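Local coordinates for hypothetical protein (Chromobacterium violaceum, PDB 2O3I), which is of unknown function but belongs to the S-Me-THD-like (DUF917) family, whose N-terminal and C-terminal domains it combines in one chain, at residues 32-37 / 75-80; 25-30 / 331-336; 155-160 / 208-213. The protein carries 2 engineered substitutions. All coordinates share one frame; numbering follows the deposited sequence.

Overall arrangement
Interactions 1 and 2 both use helix 28-35: its first turn meets residues 331-336 in interaction 2, and its last turn meets the loop 75-80 in interaction 1. Asn75 and Thr27 join the two through a probable hydrogen bond. Interaction 2 is buried, its centre about 10 Å from that of the chain, and depends on a carboxylate at a helix start. Interaction 1 is only partly buried and mixes hydrogen bonds to main-chain carbonyls, a bridging water and an amide-indole stack. Interaction 3 is buried as well, but lies in the mixed sheet across the chain's centre from interaction 2; it is apolar apart from one bridging water. Interactions 2 and 3 each join the N-terminal and C-terminal family regions.

Interaction 1 of 3, residues 32-37 / 75-80; sequences RHLAAN and NQVQWP
Leu34, in the last part of helix 28-35, passes over Gln78 with their CA atoms 5.0 Å apart, so the end of the helix rests on the irregular loop that joins helix 71-74 to helix 81-96. The CD2 methyl of Leu34 reaches the loop, 3.5 Å from Gln78 O and 3.6 Å from Val77 CG1, with Pro80 CD slightly farther, while Leu112, Val116 and Leu119 of helix 111-124 pack against the same leucine. Asn37, just past the helix, lies across the indole of Trp79: CB stands 3.7 Å from the centre of the six-membered ring in a CH-pi contact, and the amide plane, turned only 16° from the ring, is stacked on it. CG of Asn37 stands anti to its carbonyl carbon (chi1 -69°), which brings the amide over the ring and leaves ND2 facing the loop backbone. From there ND2 donates to Gln78 O at 3.3 Å, fairly straight at the hydrogen but arriving from above the carbonyl plane. A water donates to the same oxygen, 2.9 Å from Gln78 O. It also donates to Leu34 O (2.6 Å), which within 32-37 otherwise accepts just a weak bond from Asn37 N. At the other end of the contact, the ring edge of His33 turns ND1 to Asn75 O at 2.8 Å; the bond is bent to 120° and weak. The side chain of Asn75 looks elsewhere, to Thr27, and Tyr43 meets the Trp79 ring. The polar grip on the loop thus falls on main-chain carbonyls: that of Gln78 takes Asn37 ND2 and the water, that of Asn75 the poorly aimed His33 ND1, while the Leu34 methyl and the Asn37-Trp79 stack supply the side-chain packing.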
loop_
_atom_site.group_PDB
_atom_site.type_symbol
_atom_site.label_atom_id
_atom_site.label_comp_id
_atom_site.label_asym_id
_atom_site.label_seq_id
_atom_site.Cartn_x
_atom_site.Cartn_y
_atom_site.Cartn_z
ATOM N N ARG A 32 4.502 -7.693 -27.920
ATOM C CA ARG A 32 4.165 -7.445 -29.320
ATOM C C ARG A 32 3.060 -6.406 -29.434
ATOM O O ARG A 32 3.058 -5.589 -30.352
ATOM C CB ARG A 32 3.750 -8.754 -30.013
ATOM C CG ARG A 32 4.945 -9.614 -30.458
ATOM C CD ARG A 32 4.549 -11.022 -30.895
ATOM N NE ARG A 32 5.705 -11.802 -31.339
ATOM C CZ ARG A 32 5.721 -13.130 -31.457
ATOM N NH1 ARG A 32 4.639 -13.838 -31.164
ATOM N NH2 ARG A 32 6.824 -13.756 -31.851
ATOM N N HIS A 33 2.125 -6.437 -28.497
ATOM C CA HIS A 33 1.035 -5.476 -28.487
ATOM C C HIS A 33 1.582 -4.059 -28.383
ATOM O O HIS A 33 1.081 -3.139 -29.034
ATOM C CB HIS A 33 0.108 -5.744 -27.303
ATOM C CG HIS A 33 -0.858 -6.863 -27.532
ATOM N ND1 HIS A 33 -1.541 -7.477 -26.503
ATOM C CD2 HIS A 33 -1.263 -7.472 -28.671
ATOM C CE1 HIS A 33 -2.323 -8.420 -27.000
ATOM N NE2 HIS A 33 -2.174 -8.437 -28.312
ATOM N N LEU A 34 2.609 -3.888 -27.556
ATOM C CA LEU A 34 3.216 -2.577 -27.358
ATOM C C LEU A 34 4.088 -2.155 -28.539
ATOM O O LEU A 34 4.044 -0.999 -28.976
ATOM C CB LEU A 34 4.049 -2.572 -26.075
ATOM C CG LEU A 34 3.300 -2.573 -24.741
ATOM C CD1 LEU A 34 4.285 -2.747 -23.602
ATOM C CD2 LEU A 34 2.535 -1.259 -24.583
ATOM N N ALA A 35 4.876 -3.096 -29.051
ATOM C CA ALA A 35 5.767 -2.826 -30.176
ATOM C C ALA A 35 5.016 -2.512 -31.470
ATOM O O ALA A 35 5.506 -1.754 -32.310
ATOM C CB ALA A 35 6.698 -4.010 -30.390
ATOM N N ALA A 36 3.830 -3.091 -31.630
ATOM C CA ALA A 36 3.033 -2.865 -32.830
ATOM C C ALA A 36 2.720 -1.391 -33.073
ATOM O O ALA A 36 2.545 -0.975 -34.217
ATOM C CB ALA A 36 1.736 -3.654 -32.749
ATOM N N ASN A 37 2.656 -0.601 -32.001
ATOM C CA ASN A 37 2.342 0.820 -32.126
ATOM C C ASN A 37 3.542 1.759 -32.090
ATOM O O ASN A 37 3.369 2.979 -32.073
ATOM C CB ASN A 37 1.353 1.249 -31.037
ATOM C CG ASN A 37 -0.026 0.649 -31.231
ATOM O OD1 ASN A 37 -0.659 0.843 -32.271
ATOM N ND2 ASN A 37 -0.502 -0.080 -30.225
ATOM N N ASN A 75 -1.776 -7.617 -20.891
ATOM C CA ASN A 75 -1.951 -8.104 -22.260
ATOM C C ASN A 75 -2.925 -7.237 -23.055
ATOM O O ASN A 75 -3.115 -7.451 -24.247
ATOM C CB ASN A 75 -2.472 -9.550 -22.276
ATOM C CG ASN A 75 -1.375 -10.579 -22.051
ATOM O OD1 ASN A 75 -0.342 -10.563 -22.720
ATOM N ND2 ASN A 75 -1.604 -11.490 -21.114
ATOM N N GLN A 76 -3.538 -6.259 -22.398
ATOM C CA GLN A 76 -4.508 -5.391 -23.058
ATOM C C GLN A 76 -3.944 -4.021 -23.414
ATOM O O GLN A 76 -4.545 -3.269 -24.183
ATOM C CB GLN A 76 -5.732 -5.213 -22.159
ATOM C CG GLN A 76 -6.430 -6.516 -21.787
ATOM C CD GLN A 76 -7.581 -6.297 -20.820
ATOM O OE1 GLN A 76 -8.475 -5.484 -21.077
ATOM N NE2 GLN A 76 -7.568 -7.023 -19.700
ATOM N N VAL A 77 -2.785 -3.702 -22.855
ATOM C CA VAL A 77 -2.145 -2.419 -23.095
ATOM C C VAL A 77 -1.651 -2.267 -24.532
ATOM O O VAL A 77 -1.167 -3.223 -25.135
ATOM C CB VAL A 77 -0.967 -2.225 -22.128
ATOM C CG1 VAL A 77 -0.322 -0.881 -22.358
ATOM C CG2 VAL A 77 -1.461 -2.334 -20.696
ATOM N N GLN A 78 -1.793 -1.057 -25.066
ATOM C CA GLN A 78 -1.365 -0.722 -26.422
ATOM C C GLN A 78 -0.199 0.264 -26.368
ATOM O O GLN A 78 0.725 0.193 -27.174
ATOM C CB GLN A 78 -2.515 -0.089 -27.208
ATOM C CG GLN A 78 -3.637 -1.031 -27.597
ATOM C CD GLN A 78 -3.181 -2.111 -28.556
ATOM O OE1 GLN A 78 -2.661 -3.148 -28.141
ATOM N NE2 GLN A 78 -3.360 -1.865 -29.853
ATOM N N TRP A 79 -0.262 1.199 -25.421
ATOM C CA TRP A 79 0.795 2.195 -25.236
ATOM C C TRP A 79 1.239 2.134 -23.771
ATOM O O TRP A 79 0.430 1.887 -22.885
ATOM C CB TRP A 79 0.283 3.598 -25.582
ATOM C CG TRP A 79 -0.526 3.634 -26.851
ATOM C CD1 TRP A 79 -1.832 3.257 -27.005
ATOM C CD2 TRP A 79 -0.069 4.025 -28.148
ATOM N NE1 TRP A 79 -2.216 3.388 -28.315
ATOM C CE2 TRP A 79 -1.154 3.858 -29.041
ATOM C CE3 TRP A 79 1.151 4.500 -28.645
ATOM C CZ2 TRP A 79 -1.056 4.148 -30.402
ATOM C CZ3 TRP A 79 1.250 4.789 -29.998
ATOM C CH2 TRP A 79 0.151 4.611 -30.862
ATOM N N PRO A 80 2.534 2.349 -23.501
ATOM C CA PRO A 80 3.031 2.297 -22.123
ATOM C C PRO A 80 2.815 3.575 -21.313
ATOM O O PRO A 80 3.771 4.160 -20.803
ATOM C CB PRO A 80 4.507 1.989 -22.319
ATOM C CG PRO A 80 4.828 2.789 -23.538
ATOM C CD PRO A 80 3.644 2.518 -24.455
HETATM O O HOH W 1 3.210 1.389 -28.216
#

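Interaction 2 of 3, residues 25-30 / 331-336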
loop_
_atom_site.group_PDB
_atom_site.type_symbol
_atom_site.label_atom_id
_atom_site.label_comp_id
_atom_site.label_asym_id
_atom_site.label_seq_id
_atom_site.Cartn_x
_atom_site.Cartn_y
_atom_site.Cartn_z
ATOM N N GLY A 25 9.466 -12.945 -17.166
ATOM C CA GLY A 25 9.833 -11.724 -17.868
ATOM C C GLY A 25 8.764 -11.072 -18.737
ATOM O O GLY A 25 9.068 -10.167 -19.513
ATOM N N GLY A 26 7.519 -11.522 -18.614
ATOM C CA GLY A 26 6.448 -10.944 -19.406
ATOM C C GLY A 26 6.232 -11.706 -20.695
ATOM O O GLY A 26 7.180 -12.216 -21.281
ATOM N N THR A 27 4.983 -11.775 -21.143
ATOM C CA THR A 27 4.637 -12.492 -22.366
ATOM C C THR A 27 5.025 -11.728 -23.618
ATOM O O THR A 27 5.034 -10.492 -23.634
ATOM C CB THR A 27 3.126 -12.754 -22.466
ATOM O OG1 THR A 27 2.448 -11.508 -22.666
ATOM C CG2 THR A 27 2.604 -13.415 -21.192
HETATM N N MSE A 28 5.344 -12.476 -24.668
HETATM C CA MSE A 28 5.695 -11.877 -25.943
HETATM C C MSE A 28 4.421 -11.236 -26.476
HETATM O O MSE A 28 4.459 -10.258 -27.222
HETATM C CB MSE A 28 6.193 -12.951 -26.911
HETATM C CG MSE A 28 7.557 -13.510 -26.559
HETATM SE SE MSE A 28 7.987 -15.097 -27.578
HETATM C CE MSE A 28 8.481 -14.290 -29.258
ATOM N N ILE A 29 3.288 -11.793 -26.068
ATOM C CA ILE A 29 1.992 -11.289 -26.489
ATOM C C ILE A 29 1.842 -9.814 -26.137
ATOM O O ILE A 29 1.542 -8.989 -26.998
ATOM C CB ILE A 29 0.870 -12.091 -25.825
ATOM C CG1 ILE A 29 1.080 -13.586 -26.113
ATOM C CG2 ILE A 29 -0.484 -11.595 -26.329
ATOM C CD1 ILE A 29 0.122 -14.527 -25.392
ATOM N N SER A 30 2.062 -9.481 -24.868
ATOM C CA SER A 30 1.945 -8.097 -24.432
ATOM C C SER A 30 3.108 -7.267 -24.971
ATOM O O SER A 30 2.971 -6.072 -25.182
ATOM C CB SER A 30 1.894 -8.010 -22.899
ATOM O OG SER A 30 3.154 -8.272 -22.309
ATOM N N VAL A 331 10.743 -20.119 -28.863
ATOM C CA VAL A 331 10.834 -19.727 -27.455
ATOM C C VAL A 331 9.516 -19.221 -26.854
ATOM O O VAL A 331 8.763 -18.469 -27.478
ATOM C CB VAL A 331 11.941 -18.658 -27.246
ATOM C CG1 VAL A 331 13.260 -19.190 -27.772
ATOM C CG2 VAL A 331 11.569 -17.342 -27.945
ATOM N N PHE A 332 9.253 -19.645 -25.622
ATOM C CA PHE A 332 8.026 -19.283 -24.928
ATOM C C PHE A 332 8.258 -19.038 -23.444
ATOM O O PHE A 332 9.093 -19.692 -22.817
ATOM C CB PHE A 332 7.003 -20.419 -25.028
ATOM C CG PHE A 332 6.505 -20.693 -26.412
ATOM C CD1 PHE A 332 5.278 -20.180 -26.833
ATOM C CD2 PHE A 332 7.230 -21.503 -27.280
ATOM C CE1 PHE A 332 4.777 -20.469 -28.098
ATOM C CE2 PHE A 332 6.742 -21.801 -28.551
ATOM C CZ PHE A 332 5.512 -21.284 -28.962
ATOM N N SER A 333 7.506 -18.097 -22.887
ATOM C CA SER A 333 7.562 -17.842 -21.457
ATOM C C SER A 333 6.430 -18.748 -20.973
ATOM O O SER A 333 5.598 -19.176 -21.774
ATOM C CB SER A 333 7.215 -16.387 -21.132
ATOM O OG SER A 333 5.832 -16.140 -21.335
ATOM N N ASN A 334 6.389 -19.048 -19.685
ATOM C CA ASN A 334 5.325 -19.896 -19.162
ATOM C C ASN A 334 3.957 -19.333 -19.546
ATOM O O ASN A 334 3.037 -20.084 -19.875
ATOM C CB ASN A 334 5.458 -20.018 -17.648
ATOM C CG ASN A 334 6.673 -20.828 -17.248
ATOM O OD1 ASN A 334 7.461 -20.414 -16.396
ATOM N ND2 ASN A 334 6.832 -21.996 -17.868
ATOM N N GLY A 335 3.824 -18.013 -19.510
ATOM C CA GLY A 335 2.562 -17.412 -19.888
ATOM C C GLY A 335 2.266 -17.668 -21.362
ATOM O O GLY A 335 1.122 -17.943 -21.736
ATOM N N ASP A 336 3.296 -17.591 -22.201
ATOM C CA ASP A 336 3.120 -17.807 -23.632
ATOM C C ASP A 336 2.725 -19.239 -23.999
ATOM O O ASP A 336 2.070 -19.457 -25.019
ATOM C CB ASP A 336 4.391 -17.414 -24.393
ATOM C CG ASP A 336 4.614 -15.913 -24.424
ATOM O OD1 ASP A 336 5.639 -15.451 -23.880
ATOM O OD2 ASP A 336 3.762 -15.194 -24.991
#
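A single carboxylate, that of Asp336, serves two helix starts at once: it belongs to its own short, weakly bonded helical turn, yet also takes the backbone N-H of Met28 in the first turn of helix 28-35. Met28 N donates to Asp336 OD1 at 3.1 Å, nearly straight at 164° and on the syn lone pair, with a weaker, more bent branch to OD2. From above the carboxylate plane, Ser333 OG donates to the same OD1 at 2.6 Å, so two donors reach this oxygen from different directions. A negative group facing a helix N-terminus would probably be favoured by the helix dipole. Aliphatic carbons flank the carboxylate: Ile29 CG1 lies 3.3 Å from Asp336 OD2 as the two side chains pass in opposite directions, and CB of Thr27 is close to the same oxygen. Thr27 CG2 comes up against the CA of Gly335 at 4.2 Å, while its hydroxyl is engaged by Asn75. The extended chi2 of selenomethionine Met28 (168°) carries SE to 3.5 Å from Val331 O, its chain also packing on helix 10-19. Within 331-336 the pattern closes: Asp336 N donates to Ser333 OG at 3.0 Å, and Ser333 N makes a weak return bond to OD1. This reciprocal pair is a capping box; by also accepting from Met28 N, its Asp336 ties the C-terminal family region to the N-terminal one.

Interaction 3 of 3, residues 155-160 / 208-213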
loop_
_atom_site.group_PDB
_atom_site.type_symbol
_atom_site.label_atom_id
_atom_site.label_comp_id
_atom_site.label_asym_id
_atom_site.label_seq_id
_atom_site.Cartn_x
_atom_site.Cartn_y
_atom_site.Cartn_z
ATOM N N PRO A 155 12.391 6.780 -3.295
ATOM C CA PRO A 155 11.022 6.847 -3.808
ATOM C C PRO A 155 10.723 5.893 -4.957
ATOM O O PRO A 155 11.521 5.746 -5.888
ATOM C CB PRO A 155 10.893 8.303 -4.243
ATOM C CG PRO A 155 11.831 9.021 -3.339
ATOM C CD PRO A 155 13.025 8.107 -3.343
ATOM N N ALA A 156 9.564 5.244 -4.882
ATOM C CA ALA A 156 9.124 4.329 -5.929
ATOM C C ALA A 156 7.870 4.972 -6.530
ATOM O O ALA A 156 7.049 5.536 -5.805
ATOM C CB ALA A 156 8.792 2.972 -5.344
ATOM N N PHE A 157 7.725 4.904 -7.847
ATOM C CA PHE A 157 6.565 5.514 -8.477
ATOM C C PHE A 157 5.725 4.496 -9.245
ATOM O O PHE A 157 6.241 3.770 -10.088
ATOM C CB PHE A 157 7.014 6.633 -9.429
ATOM C CG PHE A 157 7.851 7.707 -8.770
ATOM C CD1 PHE A 157 7.266 8.656 -7.927
ATOM C CD2 PHE A 157 9.224 7.755 -8.974
ATOM C CE1 PHE A 157 8.046 9.642 -7.294
ATOM C CE2 PHE A 157 10.013 8.728 -8.350
ATOM C CZ PHE A 157 9.421 9.675 -7.506
ATOM N N LEU A 158 4.435 4.436 -8.921
ATOM C CA LEU A 158 3.491 3.555 -9.602
ATOM C C LEU A 158 2.524 4.472 -10.345
ATOM O O LEU A 158 2.030 5.447 -9.782
ATOM C CB LEU A 158 2.724 2.692 -8.604
ATOM C CG LEU A 158 3.500 1.557 -7.949
ATOM C CD1 LEU A 158 2.625 0.936 -6.863
ATOM C CD2 LEU A 158 3.906 0.519 -8.990
ATOM N N ALA A 159 2.256 4.167 -11.609
ATOM C CA ALA A 159 1.374 5.017 -12.394
ATOM C C ALA A 159 0.310 4.277 -13.191
ATOM O O ALA A 159 0.520 3.146 -13.631
ATOM C CB ALA A 159 2.208 5.883 -13.321
ATOM N N GLY A 160 -0.834 4.938 -13.359
ATOM C CA GLY A 160 -1.947 4.384 -14.117
ATOM C C GLY A 160 -1.864 4.826 -15.568
ATOM O O GLY A 160 -0.928 5.528 -15.956
HETATM N N MSE A 208 11.613 3.036 -10.111
HETATM C CA MSE A 208 12.312 3.035 -8.832
HETATM C C MSE A 208 13.813 2.868 -9.038
HETATM O O MSE A 208 14.285 2.737 -10.172
HETATM C CB MSE A 208 11.765 1.910 -7.930
HETATM C CG MSE A 208 11.946 0.494 -8.477
HETATM SE SE MSE A 208 11.066 -0.842 -7.367
HETATM C CE MSE A 208 12.385 -0.989 -5.958
ATOM N N TRP A 209 14.558 2.886 -7.937
ATOM C CA TRP A 209 16.005 2.735 -7.985
ATOM C C TRP A 209 16.716 3.816 -8.816
ATOM O O TRP A 209 17.570 3.525 -9.662
ATOM C CB TRP A 209 16.370 1.328 -8.494
ATOM C CG TRP A 209 16.256 0.251 -7.427
ATOM C CD1 TRP A 209 16.641 0.353 -6.118
ATOM C CD2 TRP A 209 15.800 -1.097 -7.601
ATOM N NE1 TRP A 209 16.459 -0.841 -5.470
ATOM C CE2 TRP A 209 15.945 -1.752 -6.354
ATOM C CE3 TRP A 209 15.286 -1.817 -8.689
ATOM C CZ2 TRP A 209 15.595 -3.094 -6.160
ATOM C CZ3 TRP A 209 14.935 -3.156 -8.500
ATOM C CH2 TRP A 209 15.093 -3.780 -7.243
HETATM N N MSE A 210 16.354 5.068 -8.572
HETATM C CA MSE A 210 16.993 6.179 -9.263
HETATM C C MSE A 210 18.480 6.123 -8.906
HETATM O O MSE A 210 18.839 5.913 -7.745
HETATM C CB MSE A 210 16.390 7.503 -8.801
HETATM C CG MSE A 210 14.942 7.707 -9.208
HETATM SE SE MSE A 210 14.244 9.394 -8.542
HETATM C CE MSE A 210 13.557 8.752 -6.846
HETATM N N MSE A 211 19.347 6.304 -9.899
HETATM C CA MSE A 211 20.783 6.234 -9.653
HETATM C C MSE A 211 21.607 7.322 -10.334
HETATM O O MSE A 211 21.261 7.810 -11.415
HETATM C CB MSE A 211 21.325 4.872 -10.107
HETATM C CG MSE A 211 20.650 3.668 -9.452
HETATM SE SE MSE A 211 20.960 2.009 -10.436
HETATM C CE MSE A 211 20.711 0.747 -9.041
ATOM N N SER A 212 22.712 7.677 -9.689
ATOM C CA SER A 212 23.646 8.653 -10.220
ATOM C C SER A 212 24.623 7.777 -10.993
ATOM O O SER A 212 24.659 6.570 -10.781
ATOM C CB SER A 212 24.359 9.372 -9.086
ATOM N N PRO A 213 25.412 8.360 -11.908
ATOM C CA PRO A 213 26.366 7.540 -12.669
ATOM C C PRO A 213 27.332 6.743 -11.786
ATOM O O PRO A 213 27.835 5.695 -12.189
ATOM C CB PRO A 213 27.094 8.572 -13.531
ATOM C CG PRO A 213 26.028 9.599 -13.785
ATOM C CD PRO A 213 25.378 9.743 -12.422
HETATM O O HOH W 2 14.355 5.383 -6.181
#
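The ring of Phe157 meets the selenomethionine methyl of Met210 obliquely, CE lying 3.9 Å from CE2, and the two side chains cross at about a right angle. A second flat group, the indole of Trp209, has the CE methyl of Met208 over the centre of one face, 3.6 Å above the plane, and also stacks with Tyr146. Phe157 and Trp209 sit on neighbouring antiparallel strands, 156-159 and 203-211, of a mixed sheet; the backbone pairing of Phe157 with Ala207 and of Ala159 with Gly205 holds them together just before this contact. Here, where the pairing ends, Trp209 takes a left-handed backbone conformation (phi 60°), and no direct hydrogen bond links 155-160 to 208-213. Packing takes over. Met210 bends at chi3 (-90°), which turns its methyl onto the ring of Pro155, 3.6 Å from CD; the proline follows a cis peptide bond. Helix 81-96 packs against Phe157 through Ala89, Ala90 and Arg93. Elsewhere in the contact Ala156 CB meets Met208 CB at 4.1 Å, while the rest of the Met208 chain leads away to its contact with Trp209. What bridges the two backbones is one water: it donates to Pro155 O at 2.9 Å and accepts from Met210 N at 3.1 Å.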